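Prephenate dehydratase (Arthrobacter aurescens, PDB 3MWB) probably catalyses the conversion of prephenate to phenylpyruvate, carbon dioxide and water in L-phenylalanine biosynthesis, and carries an ACT domain that binds L-phenylalanine. Local coordinates at residues I83-V88 / G278-A283; A55-E60 / R183-S188; A199-V204 / S248-G253. All coordinates share one frame; numbering follows the deposited sequence.

Interaction 1. Residues I83-V88 / G278-A283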
# COMPACT_ATOMS: atom_id res chain seq x y z
N ILE A 83 22.91 1.08 23.28
CA ILE A 83 24.03 1.98 22.96
C ILE A 83 25.11 1.32 22.09
O ILE A 83 25.96 2.00 21.53
CB ILE A 83 24.64 2.55 24.25
CG1 ILE A 83 25.31 1.43 25.07
CG2 ILE A 83 23.57 3.25 25.08
CD1 ILE A 83 26.01 1.96 26.40
N ARG A 84 25.08 -0.01 22.01
CA ARG A 84 26.06 -0.79 21.27
C ARG A 84 25.49 -2.14 20.92
O ARG A 84 24.70 -2.71 21.69
CB ARG A 84 27.32 -1.01 22.09
CG ARG A 84 28.40 -1.82 21.36
CD ARG A 84 29.60 -2.07 22.26
NE ARG A 84 30.33 -0.84 22.50
CZ ARG A 84 31.35 -0.42 21.76
NH1 ARG A 84 31.77 -1.14 20.72
NH2 ARG A 84 31.94 0.72 22.05
N GLU A 85 25.90 -2.66 19.77
CA GLU A 85 25.58 -4.03 19.43
C GLU A 85 26.91 -4.75 19.18
O GLU A 85 27.90 -4.12 18.83
CB GLU A 85 24.62 -4.08 18.23
CG GLU A 85 25.20 -3.66 16.90
CD GLU A 85 24.38 -4.17 15.70
OE1 GLU A 85 23.28 -4.72 15.90
OE2 GLU A 85 24.84 -4.00 14.56
N ALA A 86 26.92 -6.06 19.41
CA ALA A 86 28.09 -6.90 19.12
C ALA A 86 27.69 -8.16 18.37
O ALA A 86 26.66 -8.78 18.65
CB ALA A 86 28.80 -7.26 20.39
N LEU A 87 28.53 -8.54 17.41
CA LEU A 87 28.33 -9.78 16.68
C LEU A 87 29.55 -10.63 16.96
O LEU A 87 30.63 -10.36 16.40
CB LEU A 87 28.19 -9.52 15.19
CG LEU A 87 26.80 -9.16 14.68
CD1 LEU A 87 26.88 -8.58 13.25
CD2 LEU A 87 25.87 -10.37 14.73
N VAL A 88 29.39 -11.63 17.84
CA VAL A 88 30.51 -12.43 18.33
C VAL A 88 30.52 -13.84 17.74
O VAL A 88 29.61 -14.61 18.02
CB VAL A 88 30.48 -12.53 19.88
CG1 VAL A 88 31.69 -13.34 20.40
CG2 VAL A 88 30.45 -11.13 20.53
N GLY A 278 16.75 3.38 20.77
CA GLY A 278 18.08 3.88 20.51
C GLY A 278 18.51 3.78 19.07
O GLY A 278 17.96 2.98 18.27
N SER A 279 19.46 4.64 18.74
CA SER A 279 20.21 4.59 17.49
C SER A 279 21.63 4.31 17.93
O SER A 279 22.07 4.81 18.97
CB SER A 279 20.14 5.92 16.73
OG SER A 279 18.82 6.18 16.28
N TYR A 280 22.33 3.49 17.16
CA TYR A 280 23.65 3.01 17.57
C TYR A 280 24.37 2.46 16.35
O TYR A 280 23.73 2.04 15.36
CB TYR A 280 23.55 1.94 18.69
CG TYR A 280 22.60 0.83 18.34
CD1 TYR A 280 21.23 0.96 18.59
CD2 TYR A 280 23.05 -0.34 17.72
CE1 TYR A 280 20.33 -0.02 18.21
CE2 TYR A 280 22.11 -1.36 17.34
CZ TYR A 280 20.76 -1.18 17.61
OH TYR A 280 19.82 -2.14 17.29
N ALA A 281 25.70 2.44 16.42
CA ALA A 281 26.55 1.97 15.33
C ALA A 281 26.29 0.50 15.03
O ALA A 281 26.16 -0.31 15.95
CB ALA A 281 28.04 2.20 15.66
N ARG A 282 26.22 0.16 13.74
CA ARG A 282 26.18 -1.24 13.29
C ARG A 282 27.52 -1.91 13.58
O ARG A 282 28.58 -1.36 13.24
CB ARG A 282 25.87 -1.36 11.78
CG ARG A 282 24.49 -0.77 11.37
CD ARG A 282 24.13 -1.00 9.88
NE ARG A 282 24.48 -2.32 9.36
CZ ARG A 282 23.62 -3.26 8.96
NH1 ARG A 282 22.31 -3.06 8.99
NH2 ARG A 282 24.09 -4.43 8.51
N ALA A 283 27.46 -3.09 14.22
CA ALA A 283 28.63 -3.92 14.44
C ALA A 283 29.41 -4.17 13.14
O ALA A 283 30.64 -4.20 13.14
CB ALA A 283 28.21 -5.26 15.06
O HOH W 1 27.48 -0.73 18.15
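Glu85 and Tyr280 meet with first torsions of the same kind: CG lies between the backbone N and the carbonyl carbon in both, at chi1 69° in Glu85 and 52° in Tyr280. From there the Glu85 chain runs on extended and crosses Tyr280 at about a right angle. The Glu85 carboxylate carbon CD lies at the ring edge, in its plane, while Glu85 CB is 3.8 Å from Tyr280 CE2. Beyond the ring, Glu85 OE2 takes the backbone N-H of Ala283 on its anti lone pair, in a fairly straight bond with OE2 2.8 Å from Ala283 N. The other oxygen, OE1, forms salt bridges to Lys201 and Arg183, and the two cations probably keep this buried carboxylate ionised. Tyr280 OH bonds to Thr203. A water bridges the two backbones: it accepts from Glu85 N at 3.0 Å and donates to Ala281 O at 2.6 Å. At the far end Leu87 CD1 rests on Ala283 CB, 4.0 Å away. The strand axes run 52° apart, 5.8 Å at closest approach, and the two strands belong to different sheets. The contact is thus an interface between domains, where edge strand 81-89 of the periplasmic-binding-protein-like dehydratase fold meets edge strand 275-281 of the ACT sheet.

Interaction 2. Residues A55-E60 / R183-S188; sequences AMVPIE and RFILVS
Arg183 and Ile59 lie side by side and point the same way. Arg183 CB touches Glu60 CB at 3.9 Å and Ile59 CG2 at the same distance; CG and CD then pass along that methyl. With CG anti to the backbone N (chi1 -160°) and the chain extended to NE, the guanidinium ends with Ile59 CG2 over one face, 3.3 Å from Arg183 NH1. Its NE forms a salt bridge to Glu85, and NH1 has a long, weak ion pair with Asp250. Behind this pair is a classic beta bulge: Arg183 O accepts from both Ile59 N at 2.8 Å and Glu60 N at 3.2 Å, the two donors arriving from one face of the carbonyl plane. Regular antiparallel pairing follows, Val57 with Ile185 and Ala55 with Val187. On the face of Met56 and Leu186, Met56 bends at chi2 and chi3, its CE 3.6 Å from Leu186 CD1; its SE also lies 3.8 Å from Phe184 CB. Strands 54-60 and 181-188 are neighbouring inner strands of a five-stranded mixed sheet, with 8-12 beyond the first and 81-89 beyond the second; helix 40-48 covers the face of Ala55, Val57 and Val187, and helix 18-23 packs on Met56 and Phe184.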
# COMPACT_ATOMS: atom_id res chain seq x y z
N ALA A 55 23.75 -3.13 30.52
CA ALA A 55 23.58 -4.57 30.65
C ALA A 55 23.82 -5.21 29.29
O ALA A 55 23.29 -4.74 28.29
CB ALA A 55 22.17 -4.88 31.12
N MSE A 56 24.63 -6.27 29.25
CA MSE A 56 24.94 -6.98 28.03
C MSE A 56 24.08 -8.24 27.92
O MSE A 56 24.23 -9.18 28.70
CB MSE A 56 26.42 -7.36 27.97
CG MSE A 56 26.85 -7.98 26.63
SE MSE A 56 26.77 -6.70 25.12
CE MSE A 56 28.38 -5.62 25.37
N VAL A 57 23.18 -8.24 26.93
CA VAL A 57 22.21 -9.32 26.80
C VAL A 57 22.14 -9.80 25.36
O VAL A 57 22.33 -9.01 24.43
CB VAL A 57 20.81 -8.91 27.33
CG1 VAL A 57 20.88 -8.61 28.84
CG2 VAL A 57 20.25 -7.68 26.57
N PRO A 58 21.85 -11.11 25.15
CA PRO A 58 21.80 -11.62 23.78
C PRO A 58 20.48 -11.25 23.12
O PRO A 58 19.45 -11.11 23.80
CB PRO A 58 21.87 -13.14 23.98
CG PRO A 58 21.19 -13.38 25.30
CD PRO A 58 21.42 -12.13 26.14
N ILE A 59 20.50 -11.10 21.80
CA ILE A 59 19.28 -10.78 21.06
C ILE A 59 19.05 -11.66 19.84
O ILE A 59 17.95 -11.67 19.29
CB ILE A 59 19.18 -9.27 20.67
CG1 ILE A 59 17.72 -8.95 20.26
CG2 ILE A 59 20.23 -8.92 19.60
CD1 ILE A 59 17.32 -7.49 20.14
N GLU A 60 20.08 -12.40 19.41
CA GLU A 60 19.93 -13.39 18.33
C GLU A 60 21.00 -14.49 18.42
O GLU A 60 22.18 -14.20 18.62
CB GLU A 60 19.96 -12.71 16.95
CG GLU A 60 19.78 -13.65 15.75
CD GLU A 60 18.32 -13.92 15.33
OE1 GLU A 60 17.39 -13.28 15.87
OE2 GLU A 60 18.09 -14.77 14.43
N ARG A 183 24.32 -12.31 18.30
CA ARG A 183 24.14 -10.89 18.36
C ARG A 183 23.76 -10.52 19.79
O ARG A 183 22.87 -11.14 20.38
CB ARG A 183 23.08 -10.44 17.37
CG ARG A 183 23.15 -8.96 17.02
CD ARG A 183 22.10 -8.58 15.99
NE ARG A 183 21.83 -7.17 16.21
CZ ARG A 183 20.67 -6.66 16.59
NH1 ARG A 183 19.58 -7.40 16.71
NH2 ARG A 183 20.61 -5.37 16.78
N PHE A 184 24.50 -9.57 20.34
CA PHE A 184 24.23 -9.04 21.67
C PHE A 184 23.90 -7.55 21.58
O PHE A 184 24.28 -6.88 20.61
CB PHE A 184 25.48 -9.20 22.57
CG PHE A 184 25.90 -10.63 22.81
CD1 PHE A 184 26.77 -11.28 21.92
CD2 PHE A 184 25.46 -11.31 23.95
CE1 PHE A 184 27.19 -12.59 22.15
CE2 PHE A 184 25.86 -12.62 24.20
CZ PHE A 184 26.74 -13.27 23.30
N ILE A 185 23.23 -7.03 22.60
CA ILE A 185 23.00 -5.60 22.72
C ILE A 185 23.41 -5.12 24.11
O ILE A 185 23.29 -5.85 25.10
CB ILE A 185 21.52 -5.17 22.39
CG1 ILE A 185 20.51 -6.01 23.19
CG2 ILE A 185 21.28 -5.23 20.89
CD1 ILE A 185 19.07 -5.53 23.12
N LEU A 186 23.95 -3.91 24.16
CA LEU A 186 24.32 -3.29 25.43
C LEU A 186 23.31 -2.19 25.71
O LEU A 186 23.15 -1.28 24.92
CB LEU A 186 25.73 -2.69 25.33
CG LEU A 186 26.42 -2.16 26.60
CD1 LEU A 186 26.73 -3.29 27.60
CD2 LEU A 186 27.72 -1.44 26.20
N VAL A 187 22.61 -2.30 26.82
CA VAL A 187 21.45 -1.48 27.06
C VAL A 187 21.63 -0.57 28.28
O VAL A 187 22.00 -1.05 29.34
CB VAL A 187 20.22 -2.38 27.25
CG1 VAL A 187 18.99 -1.54 27.43
CG2 VAL A 187 20.07 -3.31 26.02
N SER A 188 21.35 0.72 28.15
CA SER A 188 21.47 1.65 29.27
C SER A 188 20.16 2.40 29.50
O SER A 188 19.21 2.23 28.72
CB SER A 188 22.59 2.66 29.02
OG SER A 188 23.82 2.00 28.80

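Interaction 3. Residues A199-V204 / S248-G253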
# COMPACT_ATOMS: atom_id res chain seq x y z
N ALA A 199 26.40 4.68 9.33
CA ALA A 199 26.28 3.23 9.36
C ALA A 199 25.64 2.82 10.70
O ALA A 199 26.24 2.13 11.51
CB ALA A 199 27.65 2.56 9.15
N ASP A 200 24.41 3.28 10.91
CA ASP A 200 23.76 3.14 12.20
C ASP A 200 22.53 2.26 12.09
O ASP A 200 22.02 2.00 10.99
CB ASP A 200 23.34 4.51 12.75
CG ASP A 200 24.53 5.41 13.09
OD1 ASP A 200 25.45 4.96 13.79
OD2 ASP A 200 24.53 6.58 12.67
N LYS A 201 22.06 1.83 13.25
CA LYS A 201 20.84 1.07 13.39
C LYS A 201 19.92 1.82 14.35
O LYS A 201 20.39 2.44 15.31
CB LYS A 201 21.21 -0.31 13.95
CG LYS A 201 20.21 -1.41 13.69
CD LYS A 201 20.79 -2.80 14.10
CE LYS A 201 21.49 -3.54 12.97
NZ LYS A 201 21.98 -4.87 13.48
N THR A 202 18.62 1.77 14.10
CA THR A 202 17.65 2.32 15.02
C THR A 202 16.64 1.23 15.36
O THR A 202 16.11 0.57 14.47
CB THR A 202 16.96 3.61 14.48
OG1 THR A 202 17.94 4.66 14.35
CG2 THR A 202 15.83 4.12 15.43
N THR A 203 16.38 1.06 16.66
CA THR A 203 15.45 0.05 17.15
C THR A 203 14.23 0.70 17.81
O THR A 203 14.36 1.67 18.58
CB THR A 203 16.16 -0.94 18.15
OG1 THR A 203 17.30 -1.55 17.53
CG2 THR A 203 15.21 -2.07 18.61
N VAL A 204 13.06 0.15 17.53
CA VAL A 204 11.80 0.58 18.13
C VAL A 204 10.91 -0.61 18.50
O VAL A 204 11.03 -1.70 17.94
CB VAL A 204 10.98 1.50 17.20
CG1 VAL A 204 11.64 2.83 17.04
CG2 VAL A 204 10.69 0.82 15.82
N SER A 248 8.80 -5.70 17.36
CA SER A 248 10.18 -5.35 17.64
C SER A 248 10.91 -5.20 16.31
O SER A 248 10.92 -6.11 15.47
CB SER A 248 10.81 -6.46 18.48
OG SER A 248 12.06 -6.09 19.03
N ILE A 249 11.50 -4.03 16.08
CA ILE A 249 11.96 -3.67 14.73
C ILE A 249 13.33 -3.00 14.78
O ILE A 249 13.56 -2.10 15.60
CB ILE A 249 10.94 -2.71 14.03
CG1 ILE A 249 9.59 -3.40 13.75
CG2 ILE A 249 11.51 -2.17 12.72
CD1 ILE A 249 8.46 -2.44 13.44
N ASP A 250 14.24 -3.45 13.91
CA ASP A 250 15.51 -2.72 13.68
C ASP A 250 15.46 -2.11 12.30
O ASP A 250 15.17 -2.81 11.31
CB ASP A 250 16.75 -3.64 13.77
CG ASP A 250 16.91 -4.33 15.14
OD1 ASP A 250 16.39 -3.81 16.17
OD2 ASP A 250 17.57 -5.39 15.19
N ALA A 251 15.72 -0.79 12.22
CA ALA A 251 15.83 -0.07 10.94
C ALA A 251 17.25 0.39 10.70
O ALA A 251 18.00 0.63 11.67
CB ALA A 251 14.88 1.13 10.94
N ASP A 252 17.64 0.49 9.43
CA ASP A 252 18.90 1.13 9.02
C ASP A 252 18.76 2.63 9.18
O ASP A 252 17.84 3.24 8.61
CB ASP A 252 19.20 0.89 7.55
CG ASP A 252 19.58 -0.55 7.24
OD1 ASP A 252 19.75 -1.35 8.20
OD2 ASP A 252 19.74 -0.86 6.03
N GLY A 253 19.66 3.25 9.93
CA GLY A 253 19.61 4.68 10.08
C GLY A 253 19.75 5.17 11.49
O GLY A 253 19.74 4.41 12.47
O HOH W 2 19.25 -5.93 13.17
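Thr203 and Asp250 face each other as a non-hydrogen-bonded pair in the antiparallel sheet of the ACT domain, where strands 200-207 and 245-252 are the two central strands. Their side chains lie alongside, pointing the same way. Thr203 OG1 donates to Asp250 OD1 at 2.8 Å, coming from above the carboxylate plane, 51° out of it. Thr203 OG1 stands anti to the carbonyl carbon of its own residue (chi1 -56°), and Asp250 CG takes the same position on its own, which brings hydroxyl and carboxylate level. The second oxygen, Asp250 OD2, receives a hydrogen bond at 2.7 Å from a water that in turn accepts from Lys201 NZ at 2.9 Å. Lys201 NZ and Asp250 OD2 stand 4.8 Å apart, joined through this water, while the Lys201 CG and CD methylenes pass Asp250 CB. Backbone bonds flank these pairs: Thr202 with Ala251 and Val204 with Ile249 each exchange two. On the opposite face Val204 CG2 packs on Ile249 CB at 4.0 Å, and Phe223 of helix 215-224 covers Val204, Ile249 and Ala251.

A second shell fixes the polar groups. Arg232, a residue of a phenylalanine pocket, forms a salt bridge with Asp250 OD2, and Glu85 of the dehydratase part does so with Lys201 NZ. Tyr280 OH bonds to Thr203 OG1. Asp252 bonds to Asn229, another residue of a phenylalanine pocket, and pairs with Arg282; its side chain is about 6 Å from a bound phenylalanine. Where strand 245-252 ends, Gly253 N donates to Asp200 O, and the glycine's carbonyl turns back to the neighbouring strand: Thr202 OG1 donates to Gly253 O at 2.6 Å, from 48° out of the carbonyl plane.

How the interactions relate
From the N terminus, strand 54-60 comes first and strand 81-89 next; interaction 2 closes when the chain returns as strand 181-188, which fits between those two. The chain then passes directly into the ACT domain, where interaction 3 closes a much shorter loop between 199-204 and 248-253. Strand 275-281 finally comes back to 83-88 and closes interaction 1, whose long loop contains all of interaction 3 and crosses that of interaction 2. Interactions 2 and 3 are in series, each inside its own sheet, whereas interaction 1 joins the sheets. Where all three converge, Glu85, Arg183, Lys201 and Asp250 form a cluster of two acids and two bases, in which Glu85 pairs with both bases.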